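Local coordinates for uric acid degradation bifunctional protein PucL (Bacillus subtilis, PDB 6A4M) that oxidises urate with molecular oxygen to 5-hydroxyisourate and, as a bifunctional enzyme, probably also decarboxylates a later product of the same degradation pathway, at residues D111-A116 against F132-N137; R136-R141 against S160-L165; S142-E147 against T156-E161. All blocks are in the same frame, centred on the assembly; numbering follows the deposited sequence.

Interaction 1. Residues D111-A116 against F132-N137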
loop_
_atom_site.group_PDB
_atom_site.type_symbol
_atom_site.label_atom_id
_atom_site.label_comp_id
_atom_site.label_asym_id
_atom_site.label_seq_id
_atom_site.Cartn_x
_atom_site.Cartn_y
_atom_site.Cartn_z
ATOM N N ASP A 111 3.419 6.048 -1.821
ATOM C CA ASP A 111 2.719 6.344 -3.068
ATOM C C ASP A 111 1.862 7.592 -2.929
ATOM O O ASP A 111 1.205 7.792 -1.912
ATOM C CB ASP A 111 1.844 5.151 -3.479
ATOM C CG ASP A 111 1.100 5.376 -4.793
ATOM O OD1 ASP A 111 1.690 5.947 -5.732
ATOM O OD2 ASP A 111 -0.078 4.970 -4.892
ATOM N N ILE A 112 1.908 8.441 -3.949
ATOM C CA ILE A 112 0.968 9.541 -4.105
ATOM C C ILE A 112 -0.011 9.053 -5.178
ATOM O O ILE A 112 0.301 9.132 -6.368
ATOM C CB ILE A 112 1.673 10.850 -4.521
ATOM C CG1 ILE A 112 2.605 11.320 -3.397
ATOM C CG2 ILE A 112 0.648 11.934 -4.840
ATOM C CD1 ILE A 112 3.613 12.366 -3.818
ATOM N N PRO A 113 -1.183 8.521 -4.763
ATOM C CA PRO A 113 -2.050 7.856 -5.737
ATOM C C PRO A 113 -2.724 8.831 -6.697
ATOM O O PRO A 113 -3.211 9.879 -6.270
ATOM C CB PRO A 113 -3.097 7.136 -4.872
ATOM C CG PRO A 113 -2.932 7.646 -3.483
ATOM C CD PRO A 113 -1.852 8.683 -3.461
ATOM N N PHE A 114 -2.720 8.484 -7.983
ATOM C CA PHE A 114 -3.413 9.252 -9.009
ATOM C C PHE A 114 -4.529 8.406 -9.608
ATOM O O PHE A 114 -4.308 7.245 -9.947
ATOM C CB PHE A 114 -2.432 9.720 -10.081
ATOM C CG PHE A 114 -1.508 10.804 -9.607
ATOM C CD1 PHE A 114 -1.936 12.126 -9.560
ATOM C CD2 PHE A 114 -0.216 10.504 -9.187
ATOM C CE1 PHE A 114 -1.090 13.130 -9.111
ATOM C CE2 PHE A 114 0.634 11.506 -8.741
ATOM C CZ PHE A 114 0.197 12.820 -8.703
ATOM N N GLU A 115 -5.720 8.996 -9.726
ATOM C CA GLU A 115 -6.931 8.289 -10.158
ATOM C C GLU A 115 -7.497 8.950 -11.413
ATOM O O GLU A 115 -7.860 10.129 -11.381
ATOM C CB GLU A 115 -7.986 8.324 -9.049
ATOM C CG GLU A 115 -7.570 7.652 -7.742
ATOM C CD GLU A 115 -8.585 7.840 -6.615
ATOM O OE1 GLU A 115 -9.452 8.737 -6.702
ATOM O OE2 GLU A 115 -8.515 7.089 -5.621
ATOM N N ALA A 116 -7.575 8.194 -12.509
ATOM C CA ALA A 116 -8.053 8.725 -13.794
ATOM C C ALA A 116 -9.501 9.215 -13.705
ATOM O O ALA A 116 -10.343 8.569 -13.077
ATOM C CB ALA A 116 -7.920 7.677 -14.890
ATOM N N PHE A 132 -6.048 13.346 -14.204
ATOM C CA PHE A 132 -6.003 12.503 -13.008
ATOM C C PHE A 132 -6.260 13.316 -11.742
ATOM O O PHE A 132 -5.735 14.415 -11.591
ATOM C CB PHE A 132 -4.634 11.830 -12.885
ATOM C CG PHE A 132 -4.314 10.888 -14.010
ATOM C CD1 PHE A 132 -3.726 11.359 -15.178
ATOM C CD2 PHE A 132 -4.584 9.529 -13.900
ATOM C CE1 PHE A 132 -3.425 10.497 -16.220
ATOM C CE2 PHE A 132 -4.281 8.658 -14.941
ATOM C CZ PHE A 132 -3.702 9.144 -16.103
ATOM N N ARG A 133 -7.068 12.767 -10.839
ATOM C CA ARG A 133 -7.182 13.291 -9.476
ATOM C C ARG A 133 -5.954 12.853 -8.675
ATOM O O ARG A 133 -5.510 11.716 -8.807
ATOM C CB ARG A 133 -8.462 12.790 -8.784
ATOM C CG ARG A 133 -8.516 13.060 -7.279
ATOM C CD ARG A 133 -9.926 12.962 -6.712
ATOM N NE ARG A 133 -10.528 11.663 -7.016
ATOM C CZ ARG A 133 -11.633 11.441 -7.737
ATOM N NH1 ARG A 133 -12.368 12.426 -8.254
ATOM N NH2 ARG A 133 -12.025 10.188 -7.930
ATOM N N ARG A 134 -5.419 13.762 -7.858
ATOM C CA ARG A 134 -4.451 13.410 -6.811
ATOM C C ARG A 134 -5.275 13.004 -5.585
ATOM O O ARG A 134 -6.020 13.818 -5.031
ATOM C CB ARG A 134 -3.453 14.569 -6.559
ATOM C CG ARG A 134 -3.074 14.935 -5.119
ATOM C CD ARG A 134 -2.451 13.812 -4.306
ATOM N NE ARG A 134 -1.489 14.323 -3.321
ATOM C CZ ARG A 134 -1.173 13.740 -2.159
ATOM N NH1 ARG A 134 -1.743 12.596 -1.757
ATOM N NH2 ARG A 134 -0.271 14.320 -1.374
ATOM N N SER A 135 -5.158 11.737 -5.190
ATOM C CA SER A 135 -5.992 11.165 -4.129
ATOM C C SER A 135 -5.358 11.330 -2.752
ATOM O O SER A 135 -4.147 11.183 -2.599
ATOM C CB SER A 135 -6.262 9.680 -4.388
ATOM O OG SER A 135 -7.139 9.146 -3.405
ATOM N N ARG A 136 -6.197 11.638 -1.766
ATOM C CA ARG A 136 -5.804 11.730 -0.361
ATOM C C ARG A 136 -6.456 10.632 0.497
ATOM O O ARG A 136 -6.365 10.678 1.724
ATOM C CB ARG A 136 -6.163 13.122 0.174
ATOM C CG ARG A 136 -5.290 14.245 -0.383
ATOM C CD ARG A 136 -6.113 15.474 -0.746
ATOM N NE ARG A 136 -6.708 15.340 -2.076
ATOM C CZ ARG A 136 -7.836 15.922 -2.503
ATOM N NH1 ARG A 136 -8.582 16.706 -1.722
ATOM N NH2 ARG A 136 -8.232 15.697 -3.753
ATOM N N ASN A 137 -7.093 9.645 -0.144
ATOM C CA ASN A 137 -7.638 8.461 0.547
ATOM C C ASN A 137 -6.505 7.445 0.803
ATOM O O ASN A 137 -5.350 7.844 0.922
ATOM C CB ASN A 137 -8.814 7.864 -0.255
ATOM C CG ASN A 137 -10.002 8.805 -0.341
ATOM O OD1 ASN A 137 -10.285 9.547 0.600
ATOM N ND2 ASN A 137 -10.714 8.769 -1.466
HETATM O O HOH W 1 -0.014 10.525 -0.106
HETATM O O HOH W 2 -10.744 7.076 -4.029
#
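Phe114-Ala116 and Phe132-Arg134 run antiparallel with their axes 4.3 Å apart at closest and 150° between their directions; Glu115 and Arg133 form the hydrogen-bonded pair, and Phe114-Arg134 and Ala116-Phe132 are the non-hydrogen-bonded pairs beside it. Beyond the strand Ser135 N still reaches Pro113 O, at 2.9 Å. Glu115 and Arg133 also form a salt bridge. Glu115 CG lies anti to the carbonyl carbon (chi1 -61°), and the extended chain carries the carboxylate across to Arg133. Arg133 NE, 3.1 Å from Glu115 OE1, and NH2 converge on that one oxygen. It sits in the guanidinium plane, while the carboxylate stands nearly square to it (87°). A water joins Glu115 OE2 to Asn137 ND2. An alanine in place of Glu115 would probably leave Arg133 without its charged mate and free to turn. On the other side Phe114 CB meets Phe132 CB at 4.1 Å, and both side chains also touch Val36 of strand 36-45. Ile112 CG2 lies over one face of the Arg134 guanidinium, 3.5 Å from NE. The pairing thus has a charged side at Glu115 and Arg133, and on the other face two phenylalanines with Arg134 beside them.

Interaction 2. Residues R136-R141 against S160-L165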
loop_
_atom_site.group_PDB
_atom_site.type_symbol
_atom_site.label_atom_id
_atom_site.label_comp_id
_atom_site.label_asym_id
_atom_site.label_seq_id
_atom_site.Cartn_x
_atom_site.Cartn_y
_atom_site.Cartn_z
ATOM N N ARG A 136 -6.197 11.638 -1.766
ATOM C CA ARG A 136 -5.804 11.730 -0.361
ATOM C C ARG A 136 -6.456 10.632 0.497
ATOM O O ARG A 136 -6.365 10.678 1.724
ATOM C CB ARG A 136 -6.163 13.122 0.174
ATOM C CG ARG A 136 -5.290 14.245 -0.383
ATOM C CD ARG A 136 -6.113 15.474 -0.746
ATOM N NE ARG A 136 -6.708 15.340 -2.076
ATOM C CZ ARG A 136 -7.836 15.922 -2.503
ATOM N NH1 ARG A 136 -8.582 16.706 -1.722
ATOM N NH2 ARG A 136 -8.232 15.697 -3.753
ATOM N N ASN A 137 -7.093 9.645 -0.144
ATOM C CA ASN A 137 -7.638 8.461 0.547
ATOM C C ASN A 137 -6.505 7.445 0.803
ATOM O O ASN A 137 -5.350 7.844 0.922
ATOM C CB ASN A 137 -8.814 7.864 -0.255
ATOM C CG ASN A 137 -10.002 8.805 -0.341
ATOM O OD1 ASN A 137 -10.285 9.547 0.600
ATOM N ND2 ASN A 137 -10.714 8.769 -1.466
ATOM N N GLU A 138 -6.812 6.152 0.925
ATOM C CA GLU A 138 -5.773 5.139 1.156
ATOM C C GLU A 138 -4.650 5.186 0.114
ATOM O O GLU A 138 -4.859 5.598 -1.028
ATOM C CB GLU A 138 -6.365 3.717 1.254
ATOM C CG GLU A 138 -6.927 3.115 -0.035
ATOM C CD GLU A 138 -8.388 3.428 -0.291
ATOM O OE1 GLU A 138 -8.907 4.425 0.247
ATOM O OE2 GLU A 138 -9.020 2.666 -1.048
ATOM N N ARG A 139 -3.464 4.761 0.532
ATOM C CA ARG A 139 -2.252 4.871 -0.283
ATOM C C ARG A 139 -1.285 3.758 0.076
ATOM O O ARG A 139 -1.142 3.410 1.250
ATOM C CB ARG A 139 -1.582 6.233 -0.063
ATOM C CG ARG A 139 -1.308 6.561 1.400
ATOM C CD ARG A 139 -1.105 8.046 1.645
ATOM N NE ARG A 139 -1.271 8.365 3.064
ATOM C CZ ARG A 139 -2.431 8.630 3.676
ATOM N NH1 ARG A 139 -3.593 8.636 3.014
ATOM N NH2 ARG A 139 -2.428 8.898 4.982
ATOM N N SER A 140 -0.623 3.198 -0.933
ATOM C CA SER A 140 0.356 2.147 -0.691
ATOM C C SER A 140 1.654 2.749 -0.161
ATOM O O SER A 140 1.959 3.920 -0.412
ATOM C CB SER A 140 0.611 1.306 -1.948
ATOM O OG SER A 140 1.213 2.064 -2.977
ATOM N N ARG A 141 2.387 1.949 0.607
ATOM C CA ARG A 141 3.722 2.307 1.073
ATOM C C ARG A 141 4.587 1.058 1.045
ATOM O O ARG A 141 4.098 -0.038 1.329
ATOM C CB ARG A 141 3.680 2.889 2.491
ATOM C CG ARG A 141 5.000 3.497 2.956
ATOM C CD ARG A 141 4.903 4.087 4.358
ATOM N NE ARG A 141 5.017 3.047 5.386
ATOM C CZ ARG A 141 5.904 3.013 6.390
ATOM N NH1 ARG A 141 6.794 3.982 6.588
ATOM N NH2 ARG A 141 5.891 1.981 7.230
ATOM N N SER A 160 5.397 -4.421 1.830
ATOM C CA SER A 160 4.535 -3.428 1.213
ATOM C C SER A 160 3.263 -3.342 2.029
ATOM O O SER A 160 2.906 -4.273 2.748
ATOM C CB SER A 160 4.232 -3.794 -0.231
ATOM O OG SER A 160 5.397 -3.651 -1.019
ATOM N N GLU A 161 2.580 -2.216 1.902
ATOM C CA GLU A 161 1.537 -1.845 2.837
ATOM C C GLU A 161 0.474 -1.011 2.151
ATOM O O GLU A 161 0.794 -0.237 1.251
ATOM C CB GLU A 161 2.184 -1.036 3.961
ATOM C CG GLU A 161 1.304 -0.759 5.165
ATOM C CD GLU A 161 2.081 -0.160 6.328
ATOM O OE1 GLU A 161 3.170 0.417 6.103
ATOM O OE2 GLU A 161 1.590 -0.265 7.474
ATOM N N ILE A 162 -0.783 -1.177 2.554
ATOM C CA ILE A 162 -1.811 -0.168 2.251
ATOM C C ILE A 162 -2.196 0.531 3.549
ATOM O O ILE A 162 -2.511 -0.124 4.541
ATOM C CB ILE A 162 -3.049 -0.714 1.495
ATOM C CG1 ILE A 162 -3.955 0.456 1.095
ATOM C CG2 ILE A 162 -3.838 -1.741 2.301
ATOM C CD1 ILE A 162 -4.943 0.120 0.013
ATOM N N MET A 163 -2.149 1.861 3.524
ATOM C CA MET A 163 -2.335 2.683 4.712
ATOM C C MET A 163 -3.627 3.469 4.655
ATOM O O MET A 163 -4.131 3.767 3.578
ATOM C CB MET A 163 -1.211 3.704 4.822
ATOM C CG MET A 163 0.193 3.146 4.735
ATOM S SD MET A 163 1.377 4.341 5.377
ATOM C CE MET A 163 0.989 5.820 4.440
ATOM N N ASP A 164 -4.124 3.828 5.835
ATOM C CA ASP A 164 -5.216 4.789 5.996
ATOM C C ASP A 164 -6.477 4.407 5.196
ATOM O O ASP A 164 -7.079 5.237 4.502
ATOM C CB ASP A 164 -4.712 6.209 5.663
ATOM C CG ASP A 164 -5.512 7.317 6.368
ATOM O OD1 ASP A 164 -5.556 8.444 5.823
ATOM O OD2 ASP A 164 -6.087 7.082 7.459
ATOM N N LEU A 165 -6.857 3.135 5.318
ATOM C CA LEU A 165 -8.069 2.598 4.702
ATOM C C LEU A 165 -9.210 2.729 5.709
ATOM O O LEU A 165 -9.259 1.992 6.695
ATOM C CB LEU A 165 -7.857 1.136 4.300
ATOM C CG LEU A 165 -8.980 0.402 3.570
ATOM C CD1 LEU A 165 -9.418 1.145 2.317
ATOM C CD2 LEU A 165 -8.517 -1.006 3.227
#
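Arg139-Arg141 and Glu161-Met163 pair within the antiparallel beta hairpin of strands 139-148 and 153-169, part of the large sheet of the tunnelling fold (T-fold) to which uricases belong. Arg139-Met163 and Arg141-Glu161 are hydrogen-bonded pairs; Ser140-Ile162 between them is not. Met163 N gives to Arg139 O at 2.9 Å, and Arg141 N to Glu161 O at 2.8 Å. Arg139, Arg141, Glu161 and Met163 share one face. Arg141 and Glu161 run alongside each other in the same direction and form a salt bridge. Arg141 NE is 3.3 Å from Glu161 OE1, which lies in the guanidinium plane; NH2 adds a weak second bond. Met163 spans both arginines. Its SD rests on Arg141 CD at 3.7 Å, and its CE reaches Arg139 NE at 3.7 Å. At the end of the pairing Asp164 takes a left-handed backbone conformation; its CB points toward residues 136-141, which brings the carboxylate to Arg139. Arg139 NH2 forms a salt bridge with Asp164 OD1 at 3.3 Å, from above the carboxylate plane; NH1 adds a weak bond. Asp164 OD2 bonds to Gln166. Glu138 lies on the other side, its CG between backbone N and carbonyl carbon (chi1 70°), which sets the chain beside Ile162. Its OE2 forms a salt bridge with Arg225 of helix 221-233. Leu165 CD1 lies over one face of that carboxylate, 3.6 Å from Glu138 CD.

Interaction 3. Residues S142-E147 against T156-E161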
loop_
_atom_site.group_PDB
_atom_site.type_symbol
_atom_site.label_atom_id
_atom_site.label_comp_id
_atom_site.label_asym_id
_atom_site.label_seq_id
_atom_site.Cartn_x
_atom_site.Cartn_y
_atom_site.Cartn_z
ATOM N N SER A 142 5.862 1.230 0.699
ATOM C CA SER A 142 6.832 0.134 0.693
ATOM C C SER A 142 8.074 0.519 1.486
ATOM O O SER A 142 8.563 1.645 1.379
ATOM C CB SER A 142 7.215 -0.235 -0.739
ATOM O OG SER A 142 6.089 -0.722 -1.446
ATOM N N VAL A 143 8.564 -0.424 2.288
ATOM C CA VAL A 143 9.807 -0.275 3.033
ATOM C C VAL A 143 10.784 -1.352 2.565
ATOM O O VAL A 143 10.393 -2.499 2.335
ATOM C CB VAL A 143 9.573 -0.400 4.556
ATOM C CG1 VAL A 143 10.874 -0.205 5.331
ATOM C CG2 VAL A 143 8.517 0.602 5.001
ATOM N N LEU A 144 12.048 -0.972 2.416
ATOM C CA LEU A 144 13.107 -1.906 2.057
ATOM C C LEU A 144 14.354 -1.584 2.857
ATOM O O LEU A 144 14.809 -0.439 2.855
ATOM C CB LEU A 144 13.421 -1.807 0.566
ATOM C CG LEU A 144 14.495 -2.754 0.016
ATOM C CD1 LEU A 144 14.000 -4.190 0.008
ATOM C CD2 LEU A 144 14.898 -2.332 -1.381
ATOM N N LYS A 145 14.902 -2.598 3.525
ATOM C CA LYS A 145 16.151 -2.467 4.264
ATOM C C LYS A 145 17.169 -3.457 3.697
ATOM O O LYS A 145 16.888 -4.655 3.621
ATOM C CB LYS A 145 15.924 -2.712 5.759
ATOM C CG LYS A 145 16.878 -1.915 6.628
ATOM C CD LYS A 145 17.086 -2.486 8.023
ATOM C CE LYS A 145 18.259 -1.792 8.710
ATOM N NZ LYS A 145 18.198 -1.882 10.194
ATOM N N ALA A 146 18.339 -2.951 3.299
ATOM C CA ALA A 146 19.401 -3.767 2.705
ATOM C C ALA A 146 20.748 -3.506 3.382
ATOM O O ALA A 146 21.057 -2.367 3.743
ATOM C CB ALA A 146 19.499 -3.493 1.215
ATOM N N GLU A 147 21.541 -4.569 3.539
ATOM C CA GLU A 147 22.845 -4.512 4.213
ATOM C C GLU A 147 23.967 -5.059 3.335
ATOM O O GLU A 147 23.723 -5.803 2.383
ATOM C CB GLU A 147 22.803 -5.302 5.526
ATOM C CG GLU A 147 22.225 -4.527 6.701
ATOM C CD GLU A 147 22.114 -5.352 7.976
ATOM O OE1 GLU A 147 22.933 -6.277 8.185
ATOM O OE2 GLU A 147 21.200 -5.065 8.781
ATOM N N THR A 156 17.428 -7.270 4.526
ATOM C CA THR A 156 17.166 -7.554 5.957
ATOM C C THR A 156 15.675 -7.430 6.292
ATOM O O THR A 156 15.152 -8.201 7.105
ATOM C CB THR A 156 18.040 -6.720 6.959
ATOM O OG1 THR A 156 17.247 -6.311 8.083
ATOM C CG2 THR A 156 18.668 -5.467 6.350
ATOM N N GLU A 157 15.006 -6.453 5.679
ATOM C CA GLU A 157 13.563 -6.284 5.815
ATOM C C GLU A 157 12.962 -5.831 4.490
ATOM O O GLU A 157 13.582 -5.073 3.739
ATOM C CB GLU A 157 13.244 -5.262 6.909
ATOM C CG GLU A 157 11.760 -5.154 7.246
ATOM C CD GLU A 157 11.474 -4.237 8.424
ATOM O OE1 GLU A 157 12.249 -3.279 8.653
ATOM O OE2 GLU A 157 10.457 -4.472 9.118
ATOM N N GLN A 158 11.752 -6.310 4.212
ATOM C CA GLN A 158 10.981 -5.861 3.059
ATOM C C GLN A 158 9.499 -6.136 3.276
ATOM O O GLN A 158 9.110 -7.276 3.529
ATOM C CB GLN A 158 11.438 -6.565 1.780
ATOM C CG GLN A 158 10.778 -6.009 0.519
ATOM C CD GLN A 158 10.651 -7.021 -0.601
ATOM O OE1 GLN A 158 11.149 -6.796 -1.701
ATOM N NE2 GLN A 158 9.987 -8.140 -0.328
ATOM N N TYR A 159 8.683 -5.093 3.171
ATOM C CA TYR A 159 7.233 -5.253 3.134
ATOM C C TYR A 159 6.584 -4.131 2.350
ATOM O O TYR A 159 7.156 -3.050 2.202
ATOM C CB TYR A 159 6.643 -5.329 4.546
ATOM C CG TYR A 159 6.838 -4.096 5.401
ATOM C CD1 TYR A 159 5.882 -3.074 5.420
ATOM C CD2 TYR A 159 7.958 -3.960 6.218
ATOM C CE1 TYR A 159 6.052 -1.946 6.214
ATOM C CE2 TYR A 159 8.135 -2.838 7.016
ATOM C CZ TYR A 159 7.182 -1.834 7.014
ATOM O OH TYR A 159 7.359 -0.720 7.803
ATOM N N SER A 160 5.397 -4.421 1.830
ATOM C CA SER A 160 4.535 -3.428 1.213
ATOM C C SER A 160 3.263 -3.342 2.029
ATOM O O SER A 160 2.906 -4.273 2.748
ATOM C CB SER A 160 4.232 -3.794 -0.231
ATOM O OG SER A 160 5.397 -3.651 -1.019
ATOM N N GLU A 161 2.580 -2.216 1.902
ATOM C CA GLU A 161 1.537 -1.845 2.837
ATOM C C GLU A 161 0.474 -1.011 2.151
ATOM O O GLU A 161 0.794 -0.237 1.251
ATOM C CB GLU A 161 2.184 -1.036 3.961
ATOM C CG GLU A 161 1.304 -0.759 5.165
ATOM C CD GLU A 161 2.081 -0.160 6.328
ATOM O OE1 GLU A 161 3.170 0.417 6.103
ATOM O OE2 GLU A 161 1.590 -0.265 7.474
#
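A classic beta bulge sets two residues, Thr156 and Glu157, opposite the single Lys145 in an otherwise regular antiparallel pairing. Lys145 O takes Thr156 N at 2.8 Å and, weakly, Glu157 N at 3.3 Å. Lys145 N gives to Glu157 O, and past the bulge Val143 and Tyr159 form a normal hydrogen-bonded pair. At the bulge Thr156 CB points toward the opposite strand. Its CG2 touches Lys145 CD at 3.8 Å and Glu147 OE2 at 3.5 Å; the Glu147 side chain crosses it at about a right angle. The Tyr159 ring packs on Val143. Tyr159 CG sits between backbone N and carbonyl carbon (chi1 62°), which brings the ring alongside Val143 on the facing strand. Val143 CB then lies over one ring face, 4.0 Å from the centroid of Tyr159, in a CH-pi contact offset toward the rim. Val143 CG2 reaches farther out, to Tyr159 CZ at 3.4 Å. The edge of the same ring is met by Glu157 CD and Glu161 OE1 from its own strand. On the other face of the sheet Ser142 OG and Ser160 OG are hydrogen-bonded at 3.0 Å, and Ser160 OG also bonds to Glu85. Leu144 CD1 touches Gln158 CG nearby. Helix 84-98 packs on this side, with Leu88 at Ser142, Ala92 at Leu144 and Leu96 at Ala146. A long antiparallel hairpin with helices laid across one face of its sheet is typical of the T-fold of uricases.

In the fold
Interactions 2 and 3 hold the same two strands, 139-148 and 153-169, and follow one another along that hairpin, sharing Ser160 and Glu161. Interaction 1 pairs strand 104-121 with the short strand 131-134. The chain runs from it directly into interaction 2, and Asp111 N probably bonds to Ser140 O where they touch. Interaction 2 lies nearest the centre of the chain, about 4 Å from it. Interactions 1 and 3 lie about 13 Å out, on opposite sides. No contact is wholly core. Interaction 1 is the most solvent-open, with waters and a surface salt bridge. Interaction 2 has two arginine-carboxylate pairs around a methionine. Interaction 3 has aliphatic, aromatic and hydroxyl side-chain contacts and no cross-strand salt bridge.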